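Local coordinates for repeat Five Residue (Rfr) protein or pentapeptide repeat protein (Cyanothece, PDB 2O6W) that is of unknown function but folds as a right-handed beta helix whose coils are built from pentapeptide repeats, at residues N122-I127 against G140-K145; I82-N87 against G100-G105; F30-R35 against F48-A53; K54-T59 against S74-E79. All blocks are in the same frame, centred on the assembly; numbering follows the deposited sequence.

Contact 1 (N122-I127 against G140-K145); sequences NLRGAI and GIETDK
Arg124 slants across Glu142 and gives both terminal nitrogens to one oxygen: OE1 of Glu142 lies 2.6 Å from Arg124 NH1 and 2.7 Å from Arg124 NH2. The oxygen sits at the guanidinium edge, in its plane, while the carboxylate stands almost perpendicular to that plane (87°). NH1 therefore arrives from above the carboxylate, whereas NH2 uses the anti lone pair. Glu142 CB covers one guanidinium face.

Behind this salt bridge the backbones join. Leu123 N donates to Glu142 O at 2.8 Å. Two residues on, Gly125 N donates to the Asp144 side chain, OD1 at 3.0 Å, rather than to a backbone carbonyl; Thr147 OG1 is a second partner of that oxygen. Asn122, with CG anti to its own N (chi1 176°), folds OD1 forward to take Arg124 N at 3.0 Å, an Asx turn, and also a weak bond from Arg124 NH1. Its ND2 is met by Gln104 OE1 of the preceding coil. Leu123 O is occupied by Ala126 N, closing a type II turn, and by Thr147 OG1. Apolar contact is thin, with Leu123 CD2 4.2 Å from Ile141 CD1.

One bridge, Asn122 with Glu142, keeps the twenty-residue step, and the register then slips by one at Arg124 and Thr143. Segment 122-127, with buried leucine and type II turn, is a regular pentapeptide-repeat coil of the beta helix; 140-145 is an irregular last coil stacked on it.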
loop_
_atom_site.group_PDB
_atom_site.type_symbol
_atom_site.label_atom_id
_atom_site.label_comp_id
_atom_site.label_asym_id
_atom_site.label_seq_id
_atom_site.Cartn_x
_atom_site.Cartn_y
_atom_site.Cartn_z
ATOM N N ASN A 122 -0.739 10.180 -8.520
ATOM C CA ASN A 122 0.217 11.282 -8.479
ATOM C C ASN A 122 1.549 10.818 -7.884
ATOM O O ASN A 122 1.638 10.529 -6.690
ATOM C CB ASN A 122 -0.335 12.441 -7.645
ATOM C CG ASN A 122 0.665 13.582 -7.502
ATOM O OD1 ASN A 122 1.608 13.692 -8.293
ATOM N ND2 ASN A 122 0.459 14.442 -6.505
ATOM N N LEU A 123 2.582 10.757 -8.721
ATOM C CA LEU A 123 3.905 10.330 -8.288
ATOM C C LEU A 123 4.931 11.457 -8.255
ATOM O O LEU A 123 6.133 11.205 -8.355
ATOM C CB LEU A 123 4.422 9.211 -9.192
ATOM C CG LEU A 123 3.871 7.807 -8.950
ATOM C CD1 LEU A 123 2.356 7.818 -8.978
ATOM C CD2 LEU A 123 4.419 6.878 -10.023
ATOM N N ARG A 124 4.464 12.693 -8.110
ATOM C CA ARG A 124 5.360 13.845 -8.058
ATOM C C ARG A 124 6.295 13.770 -6.864
ATOM O O ARG A 124 5.845 13.686 -5.724
ATOM C CB ARG A 124 4.569 15.150 -7.963
ATOM C CG ARG A 124 3.841 15.544 -9.221
ATOM C CD ARG A 124 3.193 16.909 -9.063
ATOM N NE ARG A 124 2.483 17.299 -10.275
ATOM C CZ ARG A 124 1.266 16.880 -10.602
ATOM N NH1 ARG A 124 0.603 16.058 -9.802
ATOM N NH2 ARG A 124 0.715 17.270 -11.745
ATOM N N GLY A 125 7.596 13.806 -7.129
ATOM C CA GLY A 125 8.569 13.761 -6.057
ATOM C C GLY A 125 8.712 12.403 -5.403
ATOM O O GLY A 125 9.552 12.222 -4.519
ATOM N N ALA A 126 7.902 11.442 -5.829
ATOM C CA ALA A 126 7.960 10.098 -5.255
ATOM C C ALA A 126 9.233 9.387 -5.680
ATOM O O ALA A 126 9.750 9.641 -6.764
ATOM C CB ALA A 126 6.757 9.297 -5.699
ATOM N N ILE A 127 9.756 8.506 -4.833
ATOM C CA ILE A 127 10.964 7.791 -5.217
ATOM C C ILE A 127 10.629 6.322 -5.525
ATOM O O ILE A 127 10.137 5.595 -4.665
ATOM C CB ILE A 127 12.107 7.952 -4.120
ATOM C CG1 ILE A 127 12.405 6.631 -3.427
ATOM C CG2 ILE A 127 11.741 9.042 -3.115
ATOM C CD1 ILE A 127 13.474 5.842 -4.123
ATOM N N GLY A 140 -1.751 7.478 -17.198
ATOM C CA GLY A 140 -2.151 8.743 -16.597
ATOM C C GLY A 140 -1.451 9.243 -15.346
ATOM O O GLY A 140 -1.884 10.236 -14.769
ATOM N N ILE A 141 -0.382 8.581 -14.916
ATOM C CA ILE A 141 0.333 9.023 -13.717
ATOM C C ILE A 141 0.935 10.411 -13.930
ATOM O O ILE A 141 1.188 10.819 -15.059
ATOM C CB ILE A 141 1.478 8.056 -13.331
ATOM C CG1 ILE A 141 2.470 7.921 -14.488
ATOM C CG2 ILE A 141 0.916 6.704 -12.965
ATOM C CD1 ILE A 141 3.678 7.070 -14.157
ATOM N N GLU A 142 1.159 11.131 -12.841
ATOM C CA GLU A 142 1.737 12.464 -12.907
ATOM C C GLU A 142 3.128 12.413 -12.275
ATOM O O GLU A 142 3.326 11.770 -11.243
ATOM C CB GLU A 142 0.855 13.453 -12.143
ATOM C CG GLU A 142 -0.607 13.444 -12.573
ATOM C CD GLU A 142 -1.512 14.241 -11.632
ATOM O OE1 GLU A 142 -1.295 15.464 -11.482
ATOM O OE2 GLU A 142 -2.445 13.644 -11.044
ATOM N N THR A 143 4.094 13.075 -12.901
ATOM C CA THR A 143 5.455 13.091 -12.381
ATOM C C THR A 143 6.072 14.475 -12.529
ATOM O O THR A 143 5.432 15.398 -13.020
ATOM C CB THR A 143 6.350 12.067 -13.115
ATOM O OG1 THR A 143 6.327 12.331 -14.522
ATOM C CG2 THR A 143 5.861 10.650 -12.860
ATOM N N ASP A 144 7.315 14.619 -12.089
ATOM C CA ASP A 144 8.009 15.890 -12.197
ATOM C C ASP A 144 9.506 15.651 -12.107
ATOM O O ASP A 144 9.952 14.504 -12.021
ATOM C CB ASP A 144 7.552 16.849 -11.096
ATOM C CG ASP A 144 7.830 16.321 -9.699
ATOM O OD1 ASP A 144 8.447 15.238 -9.570
ATOM O OD2 ASP A 144 7.434 16.996 -8.722
ATOM N N LYS A 145 10.288 16.722 -12.125
ATOM C CA LYS A 145 11.740 16.578 -12.058
ATOM C C LYS A 145 12.192 15.925 -10.751
ATOM O O LYS A 145 13.289 15.375 -10.674
ATOM C CB LYS A 145 12.410 17.947 -12.214
ATOM C CG LYS A 145 12.074 18.938 -11.115
ATOM C CD LYS A 145 12.887 20.217 -11.245
ATOM C CE LYS A 145 12.568 21.189 -10.114
ATOM N NZ LYS A 145 13.334 22.463 -10.220
#

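Contact 2 (I82-N87 against G100-G105); sequences ILVETN and GANLQG
Leu83 and Leu103 form the tight side of this contact, lying side by side and pointing the same way into the interior of the coil stack. The CD1 methyl of Leu83 is pressed to 3.4 Å from CD2 of Leu103, and the same CD2 also lies under Leu83 CB. In both leucines CG is anti to the carbonyl carbon (chi1 -51° and -65°), which turns the two isobutyl groups alike and lets one settle on the other.

Two backbone bonds join the coils. Leu83 N donates to Asn102 O at 2.7 Å and Glu85 N to Gln104 O at 2.9 Å. Between them Val84 CA makes a CH...O contact with Gln104 O at 3.4 Å, and Val84 lays CG2 obliquely against the amide of Asn102, 3.5 Å from ND2. Gly105 fits beneath Glu85 because it has no side chain: a beta carbon there would crowd Glu85 CG, and its positive phi suits glycine as well.

At Ile82 and Glu85 the packing relaxes. Ile82 CG2 stands 4.5 Å from Asn102 ND2. Glu85 is exposed and its chain runs outward, CG no nearer than 4.1 Å to Gly105 O. Asn102 OD1 takes weak bonds from Gln104 N and from Asn122 ND2 of the next coil.

Stacked leucines inside, polar and mixed residues outside and a type II turn from Leu83 to Thr86 mark two successive coils of the quadrilateral pentapeptide-repeat beta helix, with equivalent residues twenty apart.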
loop_
_atom_site.group_PDB
_atom_site.type_symbol
_atom_site.label_atom_id
_atom_site.label_comp_id
_atom_site.label_asym_id
_atom_site.label_seq_id
_atom_site.Cartn_x
_atom_site.Cartn_y
_atom_site.Cartn_z
ATOM N N ILE A 82 -4.808 8.952 0.186
ATOM C CA ILE A 82 -3.801 9.998 0.321
ATOM C C ILE A 82 -2.586 9.367 0.994
ATOM O O ILE A 82 -2.667 8.908 2.136
ATOM C CB ILE A 82 -4.340 11.173 1.184
ATOM C CG1 ILE A 82 -5.609 11.738 0.531
ATOM C CG2 ILE A 82 -3.275 12.254 1.340
ATOM C CD1 ILE A 82 -6.345 12.743 1.372
ATOM N N LEU A 83 -1.464 9.345 0.280
ATOM C CA LEU A 83 -0.236 8.748 0.786
ATOM C C LEU A 83 0.956 9.684 0.597
ATOM O O LEU A 83 2.011 9.273 0.118
ATOM C CB LEU A 83 0.021 7.424 0.057
ATOM C CG LEU A 83 -1.161 6.453 0.036
ATOM C CD1 LEU A 83 -0.903 5.312 -0.918
ATOM C CD2 LEU A 83 -1.403 5.930 1.435
ATOM N N VAL A 84 0.784 10.942 0.984
ATOM C CA VAL A 84 1.839 11.937 0.845
ATOM C C VAL A 84 3.011 11.690 1.791
ATOM O O VAL A 84 2.839 11.662 3.006
ATOM C CB VAL A 84 1.274 13.360 1.091
ATOM C CG1 VAL A 84 2.400 14.383 1.125
ATOM C CG2 VAL A 84 0.277 13.708 -0.005
ATOM N N GLU A 85 4.201 11.516 1.224
ATOM C CA GLU A 85 5.407 11.279 2.007
ATOM C C GLU A 85 5.312 10.025 2.868
ATOM O O GLU A 85 5.942 9.939 3.920
ATOM C CB GLU A 85 5.704 12.484 2.899
ATOM C CG GLU A 85 6.221 13.696 2.148
ATOM C CD GLU A 85 6.142 14.975 2.972
ATOM O OE1 GLU A 85 6.716 15.018 4.084
ATOM O OE2 GLU A 85 5.499 15.943 2.503
ATOM N N THR A 86 4.529 9.054 2.419
ATOM C CA THR A 86 4.359 7.809 3.153
ATOM C C THR A 86 5.554 6.896 2.908
ATOM O O THR A 86 6.113 6.882 1.808
ATOM C CB THR A 86 3.076 7.075 2.692
ATOM O OG1 THR A 86 1.933 7.897 2.958
ATOM C CG2 THR A 86 2.923 5.739 3.408
ATOM N N ASN A 87 5.958 6.139 3.923
ATOM C CA ASN A 87 7.075 5.218 3.739
ATOM C C ASN A 87 6.553 3.855 3.287
ATOM O O ASN A 87 6.105 3.055 4.108
ATOM C CB ASN A 87 7.883 5.048 5.031
ATOM C CG ASN A 87 9.100 4.138 4.842
ATOM O OD1 ASN A 87 9.458 3.786 3.717
ATOM N ND2 ASN A 87 9.740 3.766 5.941
ATOM N N GLY A 100 -5.967 6.751 -8.808
ATOM C CA GLY A 100 -6.151 8.095 -8.302
ATOM C C GLY A 100 -5.475 8.397 -6.980
ATOM O O GLY A 100 -5.727 9.447 -6.386
ATOM N N ALA A 101 -4.615 7.498 -6.513
ATOM C CA ALA A 101 -3.923 7.713 -5.247
ATOM C C ALA A 101 -2.961 8.891 -5.319
ATOM O O ALA A 101 -2.395 9.183 -6.364
ATOM C CB ALA A 101 -3.160 6.456 -4.837
ATOM N N ASN A 102 -2.785 9.574 -4.199
ATOM C CA ASN A 102 -1.870 10.698 -4.152
ATOM C C ASN A 102 -0.608 10.229 -3.423
ATOM O O ASN A 102 -0.585 10.162 -2.192
ATOM C CB ASN A 102 -2.516 11.869 -3.412
ATOM C CG ASN A 102 -1.610 13.081 -3.342
ATOM O OD1 ASN A 102 -0.562 13.117 -3.982
ATOM N ND2 ASN A 102 -2.012 14.084 -2.565
ATOM N N LEU A 103 0.431 9.898 -4.188
ATOM C CA LEU A 103 1.689 9.412 -3.622
ATOM C C LEU A 103 2.817 10.447 -3.679
ATOM O O LEU A 103 3.993 10.092 -3.735
ATOM C CB LEU A 103 2.122 8.142 -4.355
ATOM C CG LEU A 103 1.207 6.926 -4.197
ATOM C CD1 LEU A 103 1.210 6.100 -5.471
ATOM C CD2 LEU A 103 1.669 6.097 -3.017
ATOM N N GLN A 104 2.455 11.724 -3.636
ATOM C CA GLN A 104 3.438 12.794 -3.700
ATOM C C GLN A 104 4.518 12.700 -2.632
ATOM O O GLN A 104 4.236 12.700 -1.434
ATOM C CB GLN A 104 2.741 14.144 -3.612
ATOM C CG GLN A 104 3.656 15.322 -3.850
ATOM C CD GLN A 104 2.877 16.614 -3.992
ATOM O OE1 GLN A 104 2.144 16.810 -4.975
ATOM N NE2 GLN A 104 3.011 17.499 -3.003
ATOM N N GLY A 105 5.763 12.617 -3.090
ATOM C CA GLY A 105 6.895 12.525 -2.192
ATOM C C GLY A 105 6.972 11.197 -1.462
ATOM O O GLY A 105 7.763 11.044 -0.534
#

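Contact 3 (F30-R35 against F48-A53); sequences FGLKYR and FGMDKA
Met50, a selenomethionine, buries the largest surface of any residue here, inserting its side chain into the bend made by Leu32 to Arg35. The chain is folded twice (chi2 -60°, chi3 -72°), which curls the terminal CE back over the backbone, 3.5 Å from Leu32 CA and 3.6 Å from Tyr34 O. The selenium rests 3.6 Å from Arg35 CB.

Arg35 runs antiparallel to the Met50 side chain. From CG to NE it is fully extended, so its methylenes run beside the selenium and NE emerges at the far end of the contact. There NE donates to Phe48 O at 2.8 Å, on a lone pair in the carbonyl plane, though the bond is bent (130° at the hydrogen) and the oxygen lies off the guanidinium plane. Gly49 CA touches the edge of the guanidinium near its plane; a beta carbon at Gly49 would collide with Arg35 NE, and the backbone angles themselves call for glycine. A leucine in place of Arg35 would probably leave the Phe48 carbonyl without this donor and free the turn at Gly49 to shift.

Leu32 closes the other end. Its CD2 lies 3.5 Å from Ala53 CB and 3.8 Å from Met50 CE, making a small apolar patch at the surface.

Neither segment is helix or strand. Leu32 also leans on Pro55 and on Arg13, which follows helix 2-10, while Lys33, turned away from 48-53, forms salt bridges with Glu94 and Asp92, tying this irregular excursion to the side of the beta helix.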
loop_
_atom_site.group_PDB
_atom_site.type_symbol
_atom_site.label_atom_id
_atom_site.label_comp_id
_atom_site.label_asym_id
_atom_site.label_seq_id
_atom_site.Cartn_x
_atom_site.Cartn_y
_atom_site.Cartn_z
ATOM N N PHE A 30 -1.268 -6.833 5.644
ATOM C CA PHE A 30 -2.587 -6.395 5.212
ATOM C C PHE A 30 -2.824 -6.908 3.797
ATOM O O PHE A 30 -3.559 -6.291 3.034
ATOM C CB PHE A 30 -2.669 -4.866 5.181
ATOM C CG PHE A 30 -2.477 -4.209 6.512
ATOM C CD1 PHE A 30 -1.474 -3.260 6.690
ATOM C CD2 PHE A 30 -3.303 -4.520 7.585
ATOM C CE1 PHE A 30 -1.298 -2.625 7.919
ATOM C CE2 PHE A 30 -3.138 -3.891 8.820
ATOM C CZ PHE A 30 -2.130 -2.944 8.987
ATOM N N GLY A 31 -2.193 -8.022 3.442
ATOM C CA GLY A 31 -2.355 -8.552 2.099
ATOM C C GLY A 31 -3.139 -9.847 1.988
ATOM O O GLY A 31 -3.634 -10.374 2.986
ATOM N N LEU A 32 -3.247 -10.356 0.763
ATOM C CA LEU A 32 -3.965 -11.598 0.483
ATOM C C LEU A 32 -3.046 -12.752 0.099
ATOM O O LEU A 32 -3.503 -13.737 -0.465
ATOM C CB LEU A 32 -4.968 -11.387 -0.652
ATOM C CG LEU A 32 -6.302 -10.745 -0.299
ATOM C CD1 LEU A 32 -7.122 -10.555 -1.567
ATOM C CD2 LEU A 32 -7.051 -11.629 0.696
ATOM N N LYS A 33 -1.759 -12.640 0.395
ATOM C CA LYS A 33 -0.841 -13.705 0.035
ATOM C C LYS A 33 -0.630 -14.738 1.126
ATOM O O LYS A 33 -0.627 -15.934 0.859
ATOM C CB LYS A 33 0.512 -13.134 -0.379
ATOM C CG LYS A 33 0.519 -12.497 -1.751
ATOM C CD LYS A 33 1.924 -12.106 -2.155
ATOM C CE LYS A 33 1.973 -11.639 -3.603
ATOM N NZ LYS A 33 3.368 -11.354 -4.036
ATOM N N TYR A 34 -0.457 -14.285 2.358
ATOM C CA TYR A 34 -0.220 -15.214 3.441
ATOM C C TYR A 34 -1.071 -14.921 4.655
ATOM O O TYR A 34 -1.818 -13.944 4.694
ATOM C CB TYR A 34 1.250 -15.170 3.864
ATOM C CG TYR A 34 2.246 -15.222 2.735
ATOM C CD1 TYR A 34 2.773 -14.047 2.182
ATOM C CD2 TYR A 34 2.696 -16.449 2.241
ATOM C CE1 TYR A 34 3.734 -14.099 1.169
ATOM C CE2 TYR A 34 3.649 -16.511 1.229
ATOM C CZ TYR A 34 4.166 -15.339 0.699
ATOM O OH TYR A 34 5.123 -15.419 -0.294
ATOM N N ARG A 35 -0.935 -15.785 5.652
ATOM C CA ARG A 35 -1.638 -15.640 6.912
ATOM C C ARG A 35 -0.808 -16.371 7.966
ATOM O O ARG A 35 -0.182 -17.394 7.673
ATOM C CB ARG A 35 -3.050 -16.232 6.818
ATOM C CG ARG A 35 -3.104 -17.731 6.618
ATOM C CD ARG A 35 -4.541 -18.229 6.480
ATOM N NE ARG A 35 -4.588 -19.687 6.367
ATOM C CZ ARG A 35 -4.363 -20.524 7.378
ATOM N NH1 ARG A 35 -4.080 -20.053 8.587
ATOM N NH2 ARG A 35 -4.405 -21.836 7.178
ATOM N N PHE A 48 -1.726 -21.058 2.012
ATOM C CA PHE A 48 -2.903 -21.918 2.030
ATOM C C PHE A 48 -3.951 -21.414 3.015
ATOM O O PHE A 48 -3.627 -21.015 4.134
ATOM C CB PHE A 48 -2.495 -23.352 2.383
ATOM C CG PHE A 48 -1.385 -23.888 1.525
ATOM C CD1 PHE A 48 -1.519 -23.934 0.138
ATOM C CD2 PHE A 48 -0.194 -24.326 2.099
ATOM C CE1 PHE A 48 -0.480 -24.403 -0.666
ATOM C CE2 PHE A 48 0.853 -24.798 1.306
ATOM C CZ PHE A 48 0.709 -24.837 -0.081
ATOM N N GLY A 49 -5.211 -21.437 2.585
ATOM C CA GLY A 49 -6.296 -20.973 3.431
ATOM C C GLY A 49 -6.682 -19.545 3.094
ATOM O O GLY A 49 -7.508 -18.936 3.777
HETATM N N MSE A 50 -6.078 -19.011 2.035
HETATM C CA MSE A 50 -6.345 -17.645 1.594
HETATM C C MSE A 50 -7.248 -17.625 0.362
HETATM O O MSE A 50 -7.583 -16.558 -0.161
HETATM C CB MSE A 50 -5.029 -16.924 1.278
HETATM C CG MSE A 50 -4.134 -16.671 2.486
HETATM SE SE MSE A 50 -4.977 -15.564 3.840
HETATM C CE MSE A 50 -4.930 -13.863 2.922
ATOM N N ASP A 51 -7.640 -18.811 -0.096
ATOM C CA ASP A 51 -8.502 -18.944 -1.265
ATOM C C ASP A 51 -9.789 -18.132 -1.102
ATOM O O ASP A 51 -10.317 -17.585 -2.074
ATOM C CB ASP A 51 -8.836 -20.423 -1.505
ATOM C CG ASP A 51 -9.550 -21.063 -0.322
ATOM O OD1 ASP A 51 -8.936 -21.182 0.764
ATOM O OD2 ASP A 51 -10.732 -21.447 -0.481
ATOM N N LYS A 52 -10.290 -18.056 0.129
ATOM C CA LYS A 52 -11.510 -17.301 0.420
ATOM C C LYS A 52 -11.238 -16.201 1.452
ATOM O O LYS A 52 -11.592 -16.333 2.625
ATOM C CB LYS A 52 -12.604 -18.241 0.942
ATOM C CG LYS A 52 -13.997 -17.612 1.071
ATOM C CD LYS A 52 -14.719 -17.479 -0.278
ATOM C CE LYS A 52 -14.498 -16.122 -0.958
ATOM N NZ LYS A 52 -13.124 -15.896 -1.509
ATOM N N ALA A 53 -10.601 -15.120 1.004
ATOM C CA ALA A 53 -10.276 -13.987 1.867
ATOM C C ALA A 53 -10.467 -12.695 1.086
ATOM O O ALA A 53 -10.181 -12.643 -0.109
ATOM C CB ALA A 53 -8.838 -14.092 2.357
#

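Contact 4 (K54-T59 against S74-E79); sequences KPVDLT and SSIILE
Ile77 spreads two branches under the chain of Pro55 to Thr59. Its CG2 lies alongside Thr59, both side chains pointing the same way, 3.6 Å from OG1. With CG1 anti to the carbonyl carbon (chi1 -57°), the other branch reaches back so that CD1 meets Pro55 CG at 4.0 Å, crossing the proline ring at a slant. On the opposite side Leu58 and Leu78 are stacked in parallel, Leu58 CB 3.5 Å from Leu78 CD2, while Ile76 comes in athwart Leu58 and brings CD1 to within 3.5 Å of Leu58 CD1. Leu9 of helix 2-10 touches Val56 and Leu58.

Between these layers the backbones are bridged: Ile77 N donates to Val56 O at 3.0 Å, and Leu58 N donates to Ile77 O at 2.7 Å.

Asp57 OD1 is held by two bonds from Thr59, 3.1 Å from its N, an Asx turn, and 2.7 Å from its OG1 on the syn lone pair. An alanine at Asp57 would strip both Thr59 donors of this acceptor and is likely to set the hydroxyl free to turn.

The chemistry is thus divided: the side of Leu58, Ile76 and Leu78 is wholly apolar, while the face of Asp57 and Thr59 mixes Ile77 and Pro55 with carboxylate, hydroxyl and water. There Asp57 OD1 accepts both Thr59 donors, and a water donating to Thr59 OG1 and to Glu79 OE2 links the two coils.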
loop_
_atom_site.group_PDB
_atom_site.type_symbol
_atom_site.label_atom_id
_atom_site.label_comp_id
_atom_site.label_asym_id
_atom_site.label_seq_id
_atom_site.Cartn_x
_atom_site.Cartn_y
_atom_site.Cartn_z
ATOM N N LYS A 54 -10.957 -11.656 1.754
ATOM C CA LYS A 54 -11.180 -10.376 1.090
ATOM C C LYS A 54 -9.998 -9.434 1.254
ATOM O O LYS A 54 -9.294 -9.462 2.265
ATOM C CB LYS A 54 -12.444 -9.690 1.634
ATOM C CG LYS A 54 -12.428 -9.447 3.141
ATOM C CD LYS A 54 -13.426 -8.367 3.567
ATOM C CE LYS A 54 -12.986 -6.978 3.086
ATOM N NZ LYS A 54 -13.912 -5.871 3.494
ATOM N N PRO A 55 -9.761 -8.585 0.247
ATOM C CA PRO A 55 -8.656 -7.625 0.296
ATOM C C PRO A 55 -8.986 -6.462 1.237
ATOM O O PRO A 55 -10.136 -6.037 1.325
ATOM C CB PRO A 55 -8.524 -7.186 -1.161
ATOM C CG PRO A 55 -9.927 -7.262 -1.653
ATOM C CD PRO A 55 -10.427 -8.557 -1.066
ATOM N N VAL A 56 -7.979 -5.968 1.949
ATOM C CA VAL A 56 -8.184 -4.861 2.872
ATOM C C VAL A 56 -8.607 -3.626 2.079
ATOM O O VAL A 56 -8.002 -3.293 1.061
ATOM C CB VAL A 56 -6.898 -4.576 3.669
ATOM C CG1 VAL A 56 -7.087 -3.365 4.564
ATOM C CG2 VAL A 56 -6.534 -5.801 4.502
ATOM N N ASP A 57 -9.655 -2.957 2.544
ATOM C CA ASP A 57 -10.166 -1.783 1.852
ATOM C C ASP A 57 -9.787 -0.477 2.557
ATOM O O ASP A 57 -10.281 -0.174 3.649
ATOM C CB ASP A 57 -11.687 -1.882 1.725
ATOM C CG ASP A 57 -12.239 -0.973 0.656
ATOM O OD1 ASP A 57 -11.722 0.156 0.505
ATOM O OD2 ASP A 57 -13.209 -1.376 -0.034
ATOM N N LEU A 58 -8.917 0.295 1.916
ATOM C CA LEU A 58 -8.463 1.565 2.467
ATOM C C LEU A 58 -8.770 2.728 1.524
ATOM O O LEU A 58 -7.993 3.681 1.411
ATOM C CB LEU A 58 -6.959 1.493 2.769
ATOM C CG LEU A 58 -6.548 0.596 3.951
ATOM C CD1 LEU A 58 -5.038 0.393 3.966
ATOM C CD2 LEU A 58 -7.009 1.233 5.258
ATOM N N THR A 59 -9.917 2.634 0.858
ATOM C CA THR A 59 -10.384 3.653 -0.073
ATOM C C THR A 59 -10.488 4.986 0.638
ATOM O O THR A 59 -11.011 5.062 1.754
ATOM C CB THR A 59 -11.794 3.316 -0.624
ATOM O OG1 THR A 59 -11.737 2.109 -1.389
ATOM C CG2 THR A 59 -12.323 4.459 -1.492
ATOM N N SER A 74 -0.406 -6.697 -0.454
ATOM C CA SER A 74 -0.853 -7.346 -1.678
ATOM C C SER A 74 -2.369 -7.293 -1.884
ATOM O O SER A 74 -3.141 -7.599 -0.981
ATOM C CB SER A 74 -0.346 -8.802 -1.736
ATOM O OG SER A 74 -0.672 -9.532 -0.567
ATOM N N SER A 75 -2.774 -6.873 -3.082
ATOM C CA SER A 75 -4.184 -6.774 -3.458
ATOM C C SER A 75 -4.972 -5.763 -2.631
ATOM O O SER A 75 -6.205 -5.766 -2.642
ATOM C CB SER A 75 -4.854 -8.146 -3.352
ATOM O OG SER A 75 -4.223 -9.078 -4.218
ATOM N N ILE A 76 -4.268 -4.891 -1.926
ATOM C CA ILE A 76 -4.930 -3.892 -1.103
ATOM C C ILE A 76 -5.649 -2.854 -1.959
ATOM O O ILE A 76 -5.259 -2.596 -3.103
ATOM C CB ILE A 76 -3.918 -3.170 -0.199
ATOM C CG1 ILE A 76 -4.633 -2.578 1.014
ATOM C CG2 ILE A 76 -3.227 -2.069 -0.982
ATOM C CD1 ILE A 76 -3.697 -2.222 2.138
ATOM N N ILE A 77 -6.692 -2.254 -1.395
ATOM C CA ILE A 77 -7.468 -1.237 -2.101
ATOM C C ILE A 77 -7.180 0.156 -1.530
ATOM O O ILE A 77 -7.641 0.511 -0.443
ATOM C CB ILE A 77 -8.981 -1.550 -2.010
ATOM C CG1 ILE A 77 -9.245 -2.949 -2.582
ATOM C CG2 ILE A 77 -9.785 -0.534 -2.808
ATOM C CD1 ILE A 77 -10.683 -3.387 -2.488
ATOM N N LEU A 78 -6.396 0.928 -2.275
ATOM C CA LEU A 78 -6.021 2.277 -1.876
ATOM C C LEU A 78 -6.520 3.288 -2.901
ATOM O O LEU A 78 -5.862 4.293 -3.179
ATOM C CB LEU A 78 -4.498 2.384 -1.736
ATOM C CG LEU A 78 -3.887 1.729 -0.495
ATOM C CD1 LEU A 78 -2.372 1.718 -0.603
ATOM C CD2 LEU A 78 -4.320 2.492 0.749
ATOM N N GLU A 79 -7.685 3.017 -3.472
ATOM C CA GLU A 79 -8.250 3.915 -4.467
ATOM C C GLU A 79 -8.524 5.281 -3.842
ATOM O O GLU A 79 -9.086 5.373 -2.756
ATOM C CB GLU A 79 -9.536 3.313 -5.037
ATOM C CG GLU A 79 -10.145 4.111 -6.175
ATOM C CD GLU A 79 -11.213 3.332 -6.930
ATOM O OE1 GLU A 79 -11.801 3.900 -7.880
ATOM O OE2 GLU A 79 -11.464 2.151 -6.581
HETATM O O HOH W 1 -5.530 -6.833 1.296
HETATM O O HOH W 2 -12.835 1.837 -3.869
#

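The contacts follow one another along the chain and along the helix axis. Contacts 1 and 2 are adjacent, centres about 10 Å apart, and lie on adjoining coils: Leu103 N lies 2.8 Å from Asn122 O and Gly105 N 2.8 Å from Arg124 O, both probable hydrogen bonds. Contact 4 meets contact 2 in the interior, where Leu78 CD1 packs 3.9 Å from Leu83 CD1. Contact 3, the irregular excursion, meets contact 4 where Leu32 N comes 3.0 Å from Ser74 OG; its centre is about 31 Å from that of contact 1, across the chain's centre. The function is unknown; the bound arsenic sits about 4 Å from the side chain of Thr143 in contact 1.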